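Local structure of ABC transporter, periplasmic substrate-binding protein (Thermotoga maritima, 2HPG) at residues E201-N206 against E267-Y272; E21-A26 against W137-R142; K82-M87 against P115-W120; D73-G78 against V86-Y91. The protein probably binds a small solute in the periplasm for uptake by a tripartite ATP-independent (TRAP) transporter. All blocks are in the same frame, centred on the assembly; numbering follows the deposited sequence.

The four contacts divide by place in the fold. Interaction 2 packs a helix on the central sheet. Interaction 1 joins the start of helix 204-209, just after a strand of that sheet, to helix 243-278. Strands 199-202 and 130-146 are neighbours, and Glu201 of the first forms a salt bridge with Arg142 of the second. Interaction 1 is only partly buried and is held by a carboxylate on backbone amides. Interaction 2 is buried and mainly aromatic. Interactions 3 and 4 share Val86 and Met87, and lie about 10 Å apart between centres. Interaction 3 adds a bridging water to an apolar core, whereas interaction 4 is a buried polar fit at a helix start.

Interaction 1. Residues E201-N206 against E267-Y272; sequences ELTYAN and ELEEEY
The carboxylate of Glu269 takes two backbone amides of the facing segment. Tyr204 N gives its hydrogen to Glu269 OE1 at 2.8 Å, on the syn lone pair of that oxygen. Ala205 N binds Glu269 OE2 at 3.1 Å, again from the syn side but 22° out of the carboxylate plane. The Glu269 chain bends at chi2 (-65°), which turns its acid end to these amides. Two bonds, one to each oxygen, fix the rotation of the group. OE1 also lies at the edge of the Tyr204 ring, whose hydroxyl bonds to Glu221. Farther out, Ala205 sits over one face of the Tyr272 ring, with Ala205 CA 3.8 Å from the centroid in a CH-pi contact. The CB atoms of Tyr204 and Tyr272 meet at 3.7 Å. Thr203 is the N-cap of helix 204-209, and its OG1 accepts from Asn206 N at 3.1 Å. The whole is a helix N-terminus capped by Thr203, whose first two amides are taken by an acid of the long helix 243-278.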
loop_
_atom_site.group_PDB
_atom_site.type_symbol
_atom_site.label_atom_id
_atom_site.label_comp_id
_atom_site.label_asym_id
_atom_site.label_seq_id
_atom_site.Cartn_x
_atom_site.Cartn_y
_atom_site.Cartn_z
ATOM N N GLU A 201 -0.109 -10.338 -9.256
ATOM C CA GLU A 201 -1.311 -9.658 -8.850
ATOM C C GLU A 201 -0.885 -8.228 -8.587
ATOM O O GLU A 201 0.013 -7.989 -7.790
ATOM C CB GLU A 201 -1.941 -10.360 -7.637
ATOM C CG GLU A 201 -1.060 -10.555 -6.449
ATOM C CD GLU A 201 -0.994 -9.368 -5.518
ATOM O OE1 GLU A 201 0.038 -9.200 -4.845
ATOM O OE2 GLU A 201 -1.957 -8.597 -5.460
ATOM N N LEU A 202 -1.434 -7.298 -9.358
ATOM C CA LEU A 202 -0.855 -5.963 -9.505
ATOM C C LEU A 202 -1.935 -4.957 -9.874
ATOM O O LEU A 202 -3.059 -5.322 -10.159
ATOM C CB LEU A 202 0.207 -5.970 -10.623
ATOM C CG LEU A 202 1.492 -6.780 -10.401
ATOM C CD1 LEU A 202 2.323 -6.847 -11.694
ATOM C CD2 LEU A 202 2.365 -6.246 -9.259
ATOM N N THR A 203 -1.575 -3.676 -9.874
ATOM C CA THR A 203 -2.410 -2.637 -10.441
ATOM C C THR A 203 -2.169 -2.544 -11.953
ATOM O O THR A 203 -1.189 -3.075 -12.444
ATOM C CB THR A 203 -2.028 -1.299 -9.851
ATOM O OG1 THR A 203 -0.708 -0.984 -10.281
ATOM C CG2 THR A 203 -2.081 -1.365 -8.319
ATOM N N TYR A 204 -3.065 -1.866 -12.676
ATOM C CA TYR A 204 -2.920 -1.697 -14.120
ATOM C C TYR A 204 -1.669 -0.866 -14.461
ATOM O O TYR A 204 -1.009 -1.107 -15.469
ATOM C CB TYR A 204 -4.179 -1.034 -14.703
ATOM C CG TYR A 204 -5.381 -1.962 -14.929
ATOM C CD1 TYR A 204 -5.445 -2.777 -16.042
ATOM C CD2 TYR A 204 -6.462 -1.987 -14.042
ATOM C CE1 TYR A 204 -6.533 -3.554 -16.290
ATOM C CE2 TYR A 204 -7.565 -2.793 -14.283
ATOM C CZ TYR A 204 -7.580 -3.586 -15.403
ATOM O OH TYR A 204 -8.643 -4.426 -15.694
ATOM N N ALA A 205 -1.348 0.125 -13.636
ATOM C CA ALA A 205 -0.112 0.919 -13.810
ATOM C C ALA A 205 1.128 0.030 -13.741
ATOM O O ALA A 205 2.023 0.139 -14.571
ATOM C CB ALA A 205 -0.032 2.019 -12.746
ATOM N N ASN A 206 1.177 -0.848 -12.739
ATOM C CA ASN A 206 2.302 -1.784 -12.588
ATOM C C ASN A 206 2.408 -2.661 -13.827
ATOM O O ASN A 206 3.497 -2.870 -14.376
ATOM C CB ASN A 206 2.085 -2.746 -11.407
ATOM C CG ASN A 206 2.142 -2.081 -10.037
ATOM O OD1 ASN A 206 2.745 -1.020 -9.846
ATOM N ND2 ASN A 206 1.500 -2.717 -9.067
ATOM N N GLU A 267 -8.967 8.101 -11.874
ATOM C CA GLU A 267 -8.514 8.409 -13.232
ATOM C C GLU A 267 -7.358 7.607 -13.785
ATOM O O GLU A 267 -7.437 7.154 -14.921
ATOM C CB GLU A 267 -8.208 9.891 -13.408
ATOM C CG GLU A 267 -7.700 10.583 -12.217
ATOM C CD GLU A 267 -8.114 12.035 -12.172
ATOM O OE1 GLU A 267 -7.392 12.876 -12.762
ATOM O OE2 GLU A 267 -9.155 12.326 -11.534
ATOM N N LEU A 268 -6.267 7.467 -13.038
ATOM C CA LEU A 268 -5.053 6.920 -13.645
ATOM C C LEU A 268 -5.182 5.440 -13.883
ATOM O O LEU A 268 -4.786 4.937 -14.939
ATOM C CB LEU A 268 -3.824 7.239 -12.802
ATOM C CG LEU A 268 -3.501 8.725 -12.707
ATOM C CD1 LEU A 268 -2.222 8.931 -11.911
ATOM C CD2 LEU A 268 -3.346 9.309 -14.111
ATOM N N GLU A 269 -5.724 4.728 -12.907
ATOM C CA GLU A 269 -5.931 3.300 -13.086
ATOM C C GLU A 269 -6.868 2.986 -14.252
ATOM O O GLU A 269 -6.692 1.974 -14.932
ATOM C CB GLU A 269 -6.455 2.669 -11.802
ATOM C CG GLU A 269 -5.346 2.265 -10.826
ATOM C CD GLU A 269 -4.436 1.147 -11.371
ATOM O OE1 GLU A 269 -4.880 -0.015 -11.503
ATOM O OE2 GLU A 269 -3.248 1.431 -11.625
ATOM N N GLU A 270 -7.861 3.856 -14.458
ATOM C CA GLU A 270 -8.779 3.758 -15.589
ATOM C C GLU A 270 -8.028 3.952 -16.921
ATOM O O GLU A 270 -8.258 3.196 -17.878
ATOM C CB GLU A 270 -9.912 4.792 -15.479
ATOM C CG GLU A 270 -10.961 4.513 -14.392
ATOM C CD GLU A 270 -10.474 4.708 -12.953
ATOM O OE1 GLU A 270 -9.344 5.208 -12.738
ATOM O OE2 GLU A 270 -11.249 4.358 -12.025
ATOM N N GLU A 271 -7.129 4.938 -16.976
ATOM C CA GLU A 271 -6.351 5.199 -18.188
ATOM C C GLU A 271 -5.442 4.054 -18.529
ATOM O O GLU A 271 -5.295 3.708 -19.683
ATOM C CB GLU A 271 -5.484 6.432 -18.024
ATOM C CG GLU A 271 -6.246 7.697 -17.861
ATOM C CD GLU A 271 -5.332 8.899 -17.703
ATOM O OE1 GLU A 271 -5.681 9.792 -16.902
ATOM O OE2 GLU A 271 -4.279 8.957 -18.373
ATOM N N TYR A 272 -4.795 3.492 -17.513
ATOM C CA TYR A 272 -3.900 2.356 -17.700
ATOM C C TYR A 272 -4.650 1.107 -18.114
ATOM O O TYR A 272 -4.138 0.332 -18.906
ATOM C CB TYR A 272 -3.093 2.099 -16.427
ATOM C CG TYR A 272 -1.911 3.023 -16.237
ATOM C CD1 TYR A 272 -0.860 3.032 -17.149
ATOM C CD2 TYR A 272 -1.823 3.847 -15.135
ATOM C CE1 TYR A 272 0.236 3.861 -16.980
ATOM C CE2 TYR A 272 -0.721 4.678 -14.935
ATOM C CZ TYR A 272 0.305 4.684 -15.874
ATOM O OH TYR A 272 1.391 5.499 -15.689
#

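Interaction 2. Residues E21-A26 against W137-R142; sequences EPYHQA and WVQGYR
Tyr23 reaches from helix 22-37 across to strand 130-146 and lays its ring against Trp137. From CB, a chi1 of -104°, off the usual staggered values, swings the ring to the strand. Trp137 CE3 stands over the centre of one ring face, 4.1 Å from Tyr23 CZ. The planes are 85° apart, a T-shaped stack with the indole giving the edge. Farther along, Tyr23 CE1 has Val138 O near the ring plane; this oxygen is buried here with no partner in the model. Tyr23 CZ meets Gln139 CG at 3.5 Å. This is a helix packed on the central sheet of a periplasmic binding protein fold; segments 22-26 and 137-142 run nearly antiparallel, at 165°. At the tip, Tyr23 OH lies 3.1 Å from Trp137 C and hydrogen-bonds to Asn229, which also holds Gln139 NE2. Replacing Tyr23 with an alanine would probably open a gap beside the indole and cost Asn229 one of its partners. Beside the stack, Ala26 CB touches Trp137 CZ3 at 3.7 Å.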
loop_
_atom_site.group_PDB
_atom_site.type_symbol
_atom_site.label_atom_id
_atom_site.label_comp_id
_atom_site.label_asym_id
_atom_site.label_seq_id
_atom_site.Cartn_x
_atom_site.Cartn_y
_atom_site.Cartn_z
ATOM N N GLU A 21 6.699 9.132 -11.296
ATOM C CA GLU A 21 5.364 8.550 -11.245
ATOM C C GLU A 21 4.519 9.294 -10.206
ATOM O O GLU A 21 5.051 10.088 -9.451
ATOM C CB GLU A 21 5.457 7.058 -10.947
ATOM C CG GLU A 21 6.075 6.252 -12.086
ATOM C CD GLU A 21 5.241 6.286 -13.368
ATOM O OE1 GLU A 21 4.017 6.039 -13.298
ATOM O OE2 GLU A 21 5.805 6.531 -14.462
ATOM N N PRO A 22 3.192 9.074 -10.189
ATOM C CA PRO A 22 2.292 9.865 -9.313
ATOM C C PRO A 22 2.666 10.010 -7.844
ATOM O O PRO A 22 2.511 11.102 -7.284
ATOM C CB PRO A 22 0.948 9.152 -9.472
ATOM C CG PRO A 22 1.004 8.616 -10.865
ATOM C CD PRO A 22 2.421 8.125 -11.012
ATOM N N TYR A 23 3.132 8.938 -7.215
ATOM C CA TYR A 23 3.537 9.003 -5.814
ATOM C C TYR A 23 4.668 9.984 -5.620
ATOM O O TYR A 23 4.601 10.863 -4.768
ATOM C CB TYR A 23 3.974 7.615 -5.307
ATOM C CG TYR A 23 2.964 6.917 -4.414
ATOM C CD1 TYR A 23 1.611 6.965 -4.692
ATOM C CD2 TYR A 23 3.374 6.219 -3.299
ATOM C CE1 TYR A 23 0.680 6.341 -3.871
ATOM C CE2 TYR A 23 2.457 5.582 -2.473
ATOM C CZ TYR A 23 1.106 5.647 -2.773
ATOM O OH TYR A 23 0.193 4.998 -1.967
ATOM N N HIS A 24 5.713 9.832 -6.431
ATOM C CA HIS A 24 6.858 10.722 -6.379
ATOM C C HIS A 24 6.414 12.157 -6.567
ATOM O O HIS A 24 6.810 13.046 -5.807
ATOM C CB HIS A 24 7.868 10.341 -7.467
ATOM C CG HIS A 24 9.173 11.062 -7.370
ATOM N ND1 HIS A 24 9.974 11.269 -8.462
ATOM C CD2 HIS A 24 9.826 11.612 -6.319
ATOM C CE1 HIS A 24 11.055 11.934 -8.101
ATOM N NE2 HIS A 24 10.989 12.157 -6.804
ATOM N N GLN A 25 5.567 12.378 -7.563
ATOM C CA GLN A 25 5.039 13.708 -7.832
ATOM C C GLN A 25 4.371 14.301 -6.600
ATOM O O GLN A 25 4.523 15.494 -6.295
ATOM C CB GLN A 25 4.010 13.636 -8.953
ATOM C CG GLN A 25 4.594 13.535 -10.313
ATOM C CD GLN A 25 3.535 13.449 -11.390
ATOM O OE1 GLN A 25 2.930 14.464 -11.765
ATOM N NE2 GLN A 25 3.314 12.240 -11.919
ATOM N N ALA A 26 3.616 13.450 -5.912
ATOM C CA ALA A 26 2.807 13.857 -4.780
ATOM C C ALA A 26 3.681 14.129 -3.564
ATOM O O ALA A 26 3.399 15.041 -2.792
ATOM C CB ALA A 26 1.762 12.789 -4.461
ATOM N N TRP A 137 -2.585 7.213 1.737
ATOM C CA TRP A 137 -1.783 7.080 0.527
ATOM C C TRP A 137 -2.136 5.731 -0.034
ATOM O O TRP A 137 -1.813 4.710 0.555
ATOM C CB TRP A 137 -0.288 7.188 0.856
ATOM C CG TRP A 137 0.100 8.603 1.147
ATOM C CD1 TRP A 137 -0.192 9.320 2.269
ATOM C CD2 TRP A 137 0.822 9.486 0.282
ATOM N NE1 TRP A 137 0.287 10.602 2.145
ATOM C CE2 TRP A 137 0.924 10.723 0.936
ATOM C CE3 TRP A 137 1.385 9.349 -0.990
ATOM C CZ2 TRP A 137 1.583 11.824 0.362
ATOM C CZ3 TRP A 137 2.036 10.438 -1.554
ATOM C CH2 TRP A 137 2.132 11.654 -0.878
ATOM N N VAL A 138 -2.849 5.737 -1.153
ATOM C CA VAL A 138 -3.433 4.522 -1.696
ATOM C C VAL A 138 -2.956 4.317 -3.136
ATOM O O VAL A 138 -3.003 5.232 -3.954
ATOM C CB VAL A 138 -4.986 4.604 -1.558
ATOM C CG1 VAL A 138 -5.689 3.652 -2.461
ATOM C CG2 VAL A 138 -5.376 4.349 -0.081
ATOM N N GLN A 139 -2.445 3.117 -3.426
ATOM C CA GLN A 139 -1.964 2.815 -4.772
ATOM C C GLN A 139 -3.052 2.220 -5.651
ATOM O O GLN A 139 -2.885 2.119 -6.865
ATOM C CB GLN A 139 -0.771 1.878 -4.703
ATOM C CG GLN A 139 0.531 2.585 -4.415
ATOM C CD GLN A 139 1.684 1.645 -4.425
ATOM O OE1 GLN A 139 1.919 0.974 -5.423
ATOM N NE2 GLN A 139 2.401 1.561 -3.307
ATOM N N GLY A 140 -4.177 1.826 -5.053
ATOM C CA GLY A 140 -5.293 1.304 -5.814
ATOM C C GLY A 140 -5.489 -0.180 -5.630
ATOM O O GLY A 140 -4.739 -0.820 -4.895
ATOM N N TYR A 141 -6.504 -0.710 -6.311
ATOM C CA TYR A 141 -6.850 -2.124 -6.246
ATOM C C TYR A 141 -5.954 -2.966 -7.115
ATOM O O TYR A 141 -5.655 -2.612 -8.255
ATOM C CB TYR A 141 -8.285 -2.366 -6.706
ATOM C CG TYR A 141 -9.265 -1.768 -5.774
ATOM C CD1 TYR A 141 -9.711 -2.472 -4.662
ATOM C CD2 TYR A 141 -9.666 -0.459 -5.925
ATOM C CE1 TYR A 141 -10.586 -1.906 -3.785
ATOM C CE2 TYR A 141 -10.543 0.106 -5.053
ATOM C CZ TYR A 141 -10.998 -0.624 -3.986
ATOM O OH TYR A 141 -11.863 -0.039 -3.104
ATOM N N ARG A 142 -5.601 -4.113 -6.568
ATOM C CA ARG A 142 -4.791 -5.090 -7.246
ATOM C C ARG A 142 -5.670 -6.217 -7.740
ATOM O O ARG A 142 -6.658 -6.596 -7.087
ATOM C CB ARG A 142 -3.700 -5.589 -6.298
ATOM C CG ARG A 142 -2.687 -4.497 -6.044
ATOM C CD ARG A 142 -1.796 -4.728 -4.878
ATOM N NE ARG A 142 -0.784 -5.760 -5.109
ATOM C CZ ARG A 142 0.533 -5.568 -5.234
ATOM N NH1 ARG A 142 1.069 -4.369 -5.176
ATOM N NH2 ARG A 142 1.327 -6.619 -5.380
#

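Interaction 3. Residues K82-M87 against P115-W120; sequences KDIGVM and PTMQKW
One water ties Asp83, Lys119 and Trp120 together. It donates to Asp83 OD2 at 2.8 Å and accepts from Trp120 NE1 at 2.9 Å and from Lys119 NZ. It lies at the edge of the indole, in the ring plane. The charged atoms Asp83 OD2 and Lys119 NZ are themselves 5.6 Å apart, so the water spans opposite charges that do not touch. Asp83 CB sits over one face of the Trp120 ring, toward the rim, 3.4 Å from Trp120 CZ2. The carboxylate and indole planes are 77° apart. Ile84 covers the same face, with its CA 4.2 Å from the centroid of the six-membered ring in a CH-pi contact. Thr116 CG2 covers the opposite face, so the indole is sandwiched. Beyond the indole, Ile84 CG1 is trans to the backbone N (chi1 -164°), and Ile84 CD1 lies 4.0 Å from the selenium of Met117. The methyl CE of Met117 meets the selenium of Met87 at 3.5 Å. Both are selenomethionines. With a leucine at Trp120, the water would probably lose a donor and Asp83 CB its flat support. Helix 115-128 and the 3-10 segment 82-87 are thus joined mainly by apolar contacts, with the charged groups linked through water at one edge.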
loop_
_atom_site.group_PDB
_atom_site.type_symbol
_atom_site.label_atom_id
_atom_site.label_comp_id
_atom_site.label_asym_id
_atom_site.label_seq_id
_atom_site.Cartn_x
_atom_site.Cartn_y
_atom_site.Cartn_z
ATOM N N LYS A 82 1.333 -6.254 15.969
ATOM C CA LYS A 82 0.718 -7.269 15.108
ATOM C C LYS A 82 -0.578 -6.840 14.433
ATOM O O LYS A 82 -0.738 -7.025 13.223
ATOM C CB LYS A 82 0.454 -8.561 15.881
ATOM C CG LYS A 82 -0.475 -9.546 15.142
ATOM C CD LYS A 82 -0.771 -10.828 15.927
ATOM C CE LYS A 82 -2.140 -10.764 16.589
ATOM N NZ LYS A 82 -2.614 -12.116 17.004
ATOM N N ASP A 83 -1.495 -6.284 15.216
ATOM C CA ASP A 83 -2.858 -6.065 14.767
ATOM C C ASP A 83 -3.022 -5.054 13.646
ATOM O O ASP A 83 -3.981 -5.146 12.873
ATOM C CB ASP A 83 -3.744 -5.617 15.930
ATOM C CG ASP A 83 -4.083 -6.736 16.876
ATOM O OD1 ASP A 83 -3.679 -7.896 16.652
ATOM O OD2 ASP A 83 -4.782 -6.435 17.866
ATOM N N ILE A 84 -2.123 -4.082 13.557
ATOM C CA ILE A 84 -2.224 -3.057 12.506
ATOM C C ILE A 84 -2.089 -3.684 11.102
ATOM O O ILE A 84 -2.552 -3.118 10.109
ATOM C CB ILE A 84 -1.187 -1.926 12.709
ATOM C CG1 ILE A 84 -1.551 -0.690 11.869
ATOM C CG2 ILE A 84 0.221 -2.401 12.388
ATOM C CD1 ILE A 84 -0.765 0.545 12.249
ATOM N N GLY A 85 -1.459 -4.853 11.063
ATOM C CA GLY A 85 -1.307 -5.687 9.875
ATOM C C GLY A 85 -2.594 -6.172 9.225
ATOM O O GLY A 85 -2.579 -6.605 8.068
ATOM N N VAL A 86 -3.709 -6.068 9.942
ATOM C CA VAL A 86 -5.015 -6.380 9.375
ATOM C C VAL A 86 -5.321 -5.534 8.113
ATOM O O VAL A 86 -6.078 -5.973 7.230
ATOM C CB VAL A 86 -6.158 -6.224 10.443
ATOM C CG1 VAL A 86 -6.454 -4.787 10.699
ATOM C CG2 VAL A 86 -7.420 -6.990 9.984
HETATM N N MSE A 87 -4.715 -4.347 8.015
HETATM C CA MSE A 87 -4.996 -3.437 6.894
HETATM C C MSE A 87 -4.287 -3.796 5.569
HETATM O O MSE A 87 -4.478 -3.097 4.570
HETATM C CB MSE A 87 -4.695 -2.000 7.294
HETATM C CG MSE A 87 -5.371 -1.612 8.603
HETATM SE SE MSE A 87 -5.372 0.254 9.014
HETATM C CE MSE A 87 -5.536 1.011 7.231
ATOM N N PRO A 115 -10.503 4.904 18.468
ATOM C CA PRO A 115 -9.676 4.590 19.630
ATOM C C PRO A 115 -8.664 3.463 19.396
ATOM O O PRO A 115 -7.516 3.564 19.839
ATOM C CB PRO A 115 -10.709 4.146 20.680
ATOM C CG PRO A 115 -11.947 4.869 20.318
ATOM C CD PRO A 115 -11.930 5.039 18.828
ATOM N N THR A 116 -9.088 2.391 18.730
ATOM C CA THR A 116 -8.204 1.252 18.476
ATOM C C THR A 116 -7.001 1.620 17.593
ATOM O O THR A 116 -5.880 1.223 17.898
ATOM C CB THR A 116 -8.954 0.082 17.827
ATOM O OG1 THR A 116 -9.984 -0.360 18.711
ATOM C CG2 THR A 116 -8.008 -1.076 17.537
HETATM N N MSE A 117 -7.220 2.369 16.512
HETATM C CA MSE A 117 -6.095 2.797 15.677
HETATM C C MSE A 117 -5.192 3.714 16.497
HETATM O O MSE A 117 -3.971 3.558 16.497
HETATM C CB MSE A 117 -6.557 3.527 14.412
HETATM C CG MSE A 117 -5.423 4.104 13.530
HETATM SE SE MSE A 117 -4.034 2.816 12.987
HETATM C CE MSE A 117 -5.153 1.429 12.295
ATOM N N GLN A 118 -5.786 4.670 17.202
ATOM C CA GLN A 118 -4.987 5.555 18.047
ATOM C C GLN A 118 -4.139 4.767 19.049
ATOM O O GLN A 118 -2.981 5.125 19.309
ATOM C CB GLN A 118 -5.863 6.590 18.734
ATOM C CG GLN A 118 -6.272 7.705 17.783
ATOM C CD GLN A 118 -7.459 8.494 18.285
ATOM O OE1 GLN A 118 -7.929 8.296 19.417
ATOM N NE2 GLN A 118 -7.967 9.388 17.442
ATOM N N LYS A 119 -4.689 3.677 19.575
ATOM C CA LYS A 119 -3.919 2.799 20.439
ATOM C C LYS A 119 -2.703 2.241 19.701
ATOM O O LYS A 119 -1.570 2.413 20.142
ATOM C CB LYS A 119 -4.766 1.643 20.967
ATOM C CG LYS A 119 -3.962 0.635 21.781
ATOM C CD LYS A 119 -4.817 -0.474 22.346
ATOM C CE LYS A 119 -5.085 -1.551 21.304
ATOM N NZ LYS A 119 -6.088 -2.565 21.767
ATOM N N TRP A 120 -2.941 1.572 18.577
ATOM C CA TRP A 120 -1.858 0.934 17.816
ATOM C C TRP A 120 -0.757 1.913 17.460
ATOM O O TRP A 120 0.406 1.542 17.459
ATOM C CB TRP A 120 -2.384 0.336 16.505
ATOM C CG TRP A 120 -3.337 -0.790 16.670
ATOM C CD1 TRP A 120 -3.439 -1.627 17.736
ATOM C CD2 TRP A 120 -4.303 -1.239 15.711
ATOM N NE1 TRP A 120 -4.420 -2.557 17.513
ATOM C CE2 TRP A 120 -4.968 -2.342 16.277
ATOM C CE3 TRP A 120 -4.676 -0.808 14.438
ATOM C CZ2 TRP A 120 -5.997 -3.026 15.611
ATOM C CZ3 TRP A 120 -5.690 -1.481 13.772
ATOM C CH2 TRP A 120 -6.333 -2.585 14.359
HETATM O O HOH W 1 -5.887 -4.292 19.272
#

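Interaction 4. Residues D73-G78 against V86-Y91; sequences DSARLG and VMNLAY
Met87 opens the contact through its CB, which lies 3.5 Å from Ser74 OG. The rest of its chain runs on to strand 218-234 and helix 101-112. Ser74 OG also lies 3.3 Å from Met87 C and 3.2 Å from Asn88 N. It is placed there by a chi1 of 66°, which sets it between its own backbone N and carbonyl carbon. Asn88 comes next and has the largest share of the contact. Asn88 CB packs 3.5 Å from Ser74 OG. Farther out, Asn88 CG lies 3.6 Å from the methyl Ala75 CB. The amide end reaches the start of the helix and crosses Asp73 at about a right angle, with the amide and carboxylate planes 74° apart. Asp73 is the N-cap. Its OD1 accepts from Arg76 N at 2.9 Å, nearly in line with the C-O bond, at an N-H...O angle of 142°. The capping carboxylate is therefore held by its own helix while Asn88 packs beside it. Farther on, Tyr91 bonds to strand 218-234 through its backbone with His224 and its hydroxyl with Thr222 O. Around the contact, Trp169 touches Asp73, Ala75 and Asn88, and Phe230 touches Ser74. The contact thus has strand 218-234 on the Ser74 and Met87 side chains, and helix 167-176 at Asp73, Ala75 and Asn88.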
loop_
_atom_site.group_PDB
_atom_site.type_symbol
_atom_site.label_atom_id
_atom_site.label_comp_id
_atom_site.label_asym_id
_atom_site.label_seq_id
_atom_site.Cartn_x
_atom_site.Cartn_y
_atom_site.Cartn_z
ATOM N N ASP A 73 4.192 -0.012 4.530
ATOM C CA ASP A 73 2.806 -0.474 4.644
ATOM C C ASP A 73 2.559 -1.251 5.941
ATOM O O ASP A 73 3.495 -1.482 6.709
ATOM C CB ASP A 73 2.436 -1.297 3.422
ATOM C CG ASP A 73 3.290 -2.529 3.266
ATOM O OD1 ASP A 73 3.722 -3.124 4.279
ATOM O OD2 ASP A 73 3.501 -2.916 2.109
ATOM N N SER A 74 1.300 -1.624 6.194
ATOM C CA SER A 74 0.934 -2.308 7.446
ATOM C C SER A 74 1.381 -3.769 7.460
ATOM O O SER A 74 1.415 -4.405 8.506
ATOM C CB SER A 74 -0.566 -2.188 7.746
ATOM O OG SER A 74 -1.366 -2.866 6.790
ATOM N N ALA A 75 1.748 -4.311 6.306
ATOM C CA ALA A 75 2.337 -5.628 6.259
ATOM C C ALA A 75 3.729 -5.580 6.906
ATOM O O ALA A 75 4.191 -6.567 7.474
ATOM C CB ALA A 75 2.407 -6.141 4.822
ATOM N N ARG A 76 4.390 -4.428 6.803
ATOM C CA ARG A 76 5.664 -4.193 7.491
ATOM C C ARG A 76 5.426 -3.806 8.956
ATOM O O ARG A 76 5.921 -4.461 9.870
ATOM C CB ARG A 76 6.458 -3.104 6.745
ATOM C CG ARG A 76 7.656 -2.504 7.491
ATOM C CD ARG A 76 8.917 -3.297 7.284
ATOM N NE ARG A 76 9.474 -3.058 5.948
ATOM C CZ ARG A 76 10.726 -3.339 5.586
ATOM N NH1 ARG A 76 11.585 -3.854 6.463
ATOM N NH2 ARG A 76 11.131 -3.084 4.339
ATOM N N LEU A 77 4.645 -2.760 9.187
ATOM C CA LEU A 77 4.395 -2.302 10.555
ATOM C C LEU A 77 3.745 -3.380 11.419
ATOM O O LEU A 77 3.921 -3.402 12.631
ATOM C CB LEU A 77 3.518 -1.061 10.550
ATOM C CG LEU A 77 4.126 0.117 9.796
ATOM C CD1 LEU A 77 3.214 1.329 9.889
ATOM C CD2 LEU A 77 5.514 0.419 10.341
ATOM N N GLY A 78 2.982 -4.265 10.785
ATOM C CA GLY A 78 2.347 -5.378 11.465
ATOM C C GLY A 78 3.337 -6.399 11.992
ATOM O O GLY A 78 2.943 -7.306 12.731
ATOM N N VAL A 86 -3.709 -6.068 9.942
ATOM C CA VAL A 86 -5.015 -6.380 9.375
ATOM C C VAL A 86 -5.321 -5.534 8.113
ATOM O O VAL A 86 -6.078 -5.973 7.230
ATOM C CB VAL A 86 -6.158 -6.224 10.443
ATOM C CG1 VAL A 86 -6.454 -4.787 10.699
ATOM C CG2 VAL A 86 -7.420 -6.990 9.984
HETATM N N MSE A 87 -4.715 -4.347 8.015
HETATM C CA MSE A 87 -4.996 -3.437 6.894
HETATM C C MSE A 87 -4.287 -3.796 5.569
HETATM O O MSE A 87 -4.478 -3.097 4.570
HETATM C CB MSE A 87 -4.695 -2.000 7.294
HETATM C CG MSE A 87 -5.371 -1.612 8.603
HETATM SE SE MSE A 87 -5.372 0.254 9.014
HETATM C CE MSE A 87 -5.536 1.011 7.231
ATOM N N ASN A 88 -3.508 -4.873 5.559
ATOM C CA ASN A 88 -2.866 -5.380 4.325
ATOM C C ASN A 88 -3.423 -6.740 3.908
ATOM O O ASN A 88 -2.900 -7.400 2.992
ATOM C CB ASN A 88 -1.336 -5.471 4.498
ATOM C CG ASN A 88 -0.571 -4.948 3.276
ATOM O OD1 ASN A 88 -0.713 -5.468 2.175
ATOM N ND2 ASN A 88 0.192 -3.898 3.467
ATOM N N LEU A 89 -4.492 -7.161 4.571
ATOM C CA LEU A 89 -5.098 -8.434 4.264
ATOM C C LEU A 89 -6.158 -8.307 3.159
ATOM O O LEU A 89 -6.755 -7.232 2.945
ATOM C CB LEU A 89 -5.656 -9.089 5.546
ATOM C CG LEU A 89 -4.605 -9.757 6.430
ATOM C CD1 LEU A 89 -5.278 -10.401 7.622
ATOM C CD2 LEU A 89 -3.830 -10.798 5.674
ATOM N N ALA A 90 -6.347 -9.410 2.438
ATOM C CA ALA A 90 -7.262 -9.455 1.298
ATOM C C ALA A 90 -8.631 -8.956 1.696
ATOM O O ALA A 90 -9.135 -9.323 2.739
ATOM C CB ALA A 90 -7.356 -10.876 0.725
ATOM N N TYR A 91 -9.198 -8.092 0.859
ATOM C CA TYR A 91 -10.554 -7.520 1.019
ATOM C C TYR A 91 -10.820 -6.672 2.252
ATOM O O TYR A 91 -11.961 -6.278 2.451
ATOM C CB TYR A 91 -11.657 -8.591 0.863
ATOM C CG TYR A 91 -11.664 -9.154 -0.523
ATOM C CD1 TYR A 91 -11.111 -10.392 -0.787
ATOM C CD2 TYR A 91 -12.160 -8.411 -1.592
ATOM C CE1 TYR A 91 -11.071 -10.887 -2.076
ATOM C CE2 TYR A 91 -12.134 -8.919 -2.891
ATOM C CZ TYR A 91 -11.602 -10.151 -3.117
ATOM O OH TYR A 91 -11.550 -10.648 -4.409
#